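Local coordinates for putative tagatose-6-phosphate ketose/aldose isomerase (Escherichia coli, PDB 3C3J), which is of unknown function but belongs to the SIS family, with two SIS domains in each chain of a two-chain assembly, at residues A[240-245]-A[341-346]. Numbering follows the deposited sequence.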
loop_
_atom_site.group_PDB
_atom_site.type_symbol
_atom_site.label_atom_id
_atom_site.label_comp_id
_atom_site.label_asym_id
_atom_site.label_seq_id
_atom_site.Cartn_x
_atom_site.Cartn_y
_atom_site.Cartn_z
ATOM N N ARG A 240 -4.350 1.624 -8.156
ATOM C CA ARG A 240 -3.282 0.627 -8.148
ATOM C C ARG A 240 -3.488 -0.442 -9.205
ATOM O O ARG A 240 -2.541 -0.784 -9.948
ATOM C CB ARG A 240 -3.180 -0.006 -6.767
ATOM C CG ARG A 240 -1.936 -0.844 -6.566
ATOM C CD ARG A 240 -1.888 -1.258 -5.066
ATOM N NE ARG A 240 -0.645 -1.913 -4.716
ATOM C CZ ARG A 240 -0.371 -2.341 -3.480
ATOM N NH1 ARG A 240 -1.260 -2.215 -2.493
ATOM N NH2 ARG A 240 0.772 -2.934 -3.238
ATOM N N GLU A 241 -4.709 -0.954 -9.302
ATOM C CA GLU A 241 -5.062 -1.901 -10.373
ATOM C C GLU A 241 -4.885 -1.291 -11.773
ATOM O O GLU A 241 -4.405 -1.963 -12.704
ATOM C CB GLU A 241 -6.515 -2.353 -10.176
ATOM C CG GLU A 241 -7.139 -3.216 -11.284
ATOM C CD GLU A 241 -6.270 -4.381 -11.768
ATOM O OE1 GLU A 241 -5.293 -4.778 -11.073
ATOM O OE2 GLU A 241 -6.603 -4.919 -12.852
ATOM N N SER A 242 -5.328 -0.041 -11.922
ATOM C CA SER A 242 -5.197 0.700 -13.164
ATOM C C SER A 242 -3.739 0.845 -13.565
ATOM O O SER A 242 -3.384 0.624 -14.723
ATOM C CB SER A 242 -5.862 2.066 -13.038
ATOM O OG SER A 242 -7.249 1.943 -12.824
ATOM N N ALA A 243 -2.893 1.195 -12.606
ATOM C CA ALA A 243 -1.462 1.330 -12.870
ATOM C C ALA A 243 -0.880 -0.029 -13.279
ATOM O O ALA A 243 -0.137 -0.106 -14.237
ATOM C CB ALA A 243 -0.743 1.925 -11.658
ATOM N N LEU A 244 -1.228 -1.104 -12.561
ATOM C CA LEU A 244 -0.655 -2.408 -12.870
ATOM C C LEU A 244 -1.058 -2.882 -14.285
ATOM O O LEU A 244 -0.242 -3.474 -15.004
ATOM C CB LEU A 244 -1.072 -3.445 -11.831
ATOM C CG LEU A 244 -0.416 -4.812 -12.040
ATOM C CD1 LEU A 244 1.121 -4.689 -12.079
ATOM C CD2 LEU A 244 -0.908 -5.785 -10.969
ATOM N N LYS A 245 -2.299 -2.626 -14.688
ATOM C CA LYS A 245 -2.745 -2.994 -16.032
ATOM C C LYS A 245 -1.871 -2.373 -17.127
ATOM O O LYS A 245 -1.466 -3.069 -18.054
ATOM C CB LYS A 245 -4.208 -2.605 -16.276
ATOM C CG LYS A 245 -5.205 -3.574 -15.726
ATOM C CD LYS A 245 -5.153 -4.848 -16.506
ATOM C CE LYS A 245 -5.753 -5.973 -15.736
ATOM N NZ LYS A 245 -5.066 -6.339 -14.452
ATOM N N CYS A 341 -16.805 1.696 -12.683
ATOM C CA CYS A 341 -16.784 2.691 -13.766
ATOM C C CYS A 341 -15.365 3.132 -14.119
ATOM O O CYS A 341 -15.001 3.130 -15.283
ATOM C CB CYS A 341 -17.586 3.919 -13.372
ATOM S SG CYS A 341 -19.301 3.579 -12.808
ATOM N N PHE A 342 -14.563 3.493 -13.115
ATOM C CA PHE A 342 -13.187 3.940 -13.376
ATOM C C PHE A 342 -12.367 2.840 -14.038
ATOM O O PHE A 342 -11.613 3.105 -14.976
ATOM C CB PHE A 342 -12.501 4.396 -12.094
ATOM C CG PHE A 342 -13.138 5.611 -11.456
ATOM C CD1 PHE A 342 -13.301 6.790 -12.175
ATOM C CD2 PHE A 342 -13.556 5.575 -10.138
ATOM C CE1 PHE A 342 -13.888 7.913 -11.582
ATOM C CE2 PHE A 342 -14.134 6.686 -9.532
ATOM C CZ PHE A 342 -14.302 7.865 -10.262
ATOM N N LEU A 343 -12.525 1.610 -13.561
ATOM C CA LEU A 343 -11.815 0.479 -14.116
ATOM C C LEU A 343 -12.097 0.249 -15.610
ATOM O O LEU A 343 -11.203 -0.162 -16.335
ATOM C CB LEU A 343 -12.084 -0.799 -13.289
ATOM C CG LEU A 343 -11.299 -0.828 -11.970
ATOM C CD1 LEU A 343 -11.715 -2.036 -11.137
ATOM C CD2 LEU A 343 -9.753 -0.772 -12.147
HETATM N N MSE A 344 -13.320 0.524 -16.057
HETATM C CA MSE A 344 -13.656 0.415 -17.489
HETATM C C MSE A 344 -12.699 1.257 -18.333
HETATM O O MSE A 344 -12.189 0.767 -19.353
HETATM C CB MSE A 344 -15.111 0.849 -17.769
HETATM C CG MSE A 344 -16.181 0.047 -17.035
HETATM SE SE MSE A 344 -16.128 -1.921 -17.421
HETATM C CE MSE A 344 -15.034 -2.521 -15.846
ATOM N N TYR A 345 -12.436 2.491 -17.901
ATOM C CA TYR A 345 -11.506 3.372 -18.613
ATOM C C TYR A 345 -10.070 2.855 -18.515
ATOM O O TYR A 345 -9.392 2.786 -19.530
ATOM C CB TYR A 345 -11.600 4.827 -18.137
ATOM C CG TYR A 345 -12.956 5.454 -18.362
ATOM C CD1 TYR A 345 -13.311 5.973 -19.602
ATOM C CD2 TYR A 345 -13.881 5.539 -17.319
ATOM C CE1 TYR A 345 -14.570 6.530 -19.807
ATOM C CE2 TYR A 345 -15.125 6.088 -17.509
ATOM C CZ TYR A 345 -15.465 6.592 -18.752
ATOM O OH TYR A 345 -16.704 7.147 -18.930
ATOM N N ALA A 346 -9.622 2.483 -17.304
ATOM C CA ALA A 346 -8.266 2.000 -17.095
ATOM C C ALA A 346 -7.942 0.718 -17.890
ATOM O O ALA A 346 -6.841 0.576 -18.465
ATOM C CB ALA A 346 -8.021 1.770 -15.590
#
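Leu343 carries its CG opposite the carbonyl carbon (chi1 -77°); CD1 runs on anti to CA, and the other methyl, CD2, branches off toward Glu241 and Ser242. Glu241, with CG anti to its own backbone N (chi1 173°), turns its aliphatic part to meet it. Glu241 CG lies 3.7 Å from Leu343 CD2, and the two side chains cross at about a right angle. The same methyl also approaches the hydroxyl of Ser242, with 3.8 Å between Leu343 CD2 and Ser242 OG. The side chains of Ser242 and Ala346 lie against each other where the backbones come nearest, their CA atoms 5.2 Å apart. The hydroxyl of Ser242 is hydrogen-bonded to the carbonyl of Ala238, one turn earlier. The bend of Glu241 at chi2 carries its carboxylate away from Leu343 and onward along its own helix, to Lys245 one turn later, whose NZ meets Glu241 OE2 at 2.6 Å on the syn side in a salt bridge. Glu241 OE1 is hydrogen-bonded to Thr63, so both oxygens of this buried group have partners. The axes of 240-245 and 341-346 approach to 9.6 Å and run nearly parallel, 13° apart. Ser242, Ala346, a leucine methyl and the aliphatic part of Glu241 thus join the helix after strand 226-231 to the helix after the last strand, 324-326, in the second SIS domain, an alpha/beta fold of strand order 2-1-3-4-5.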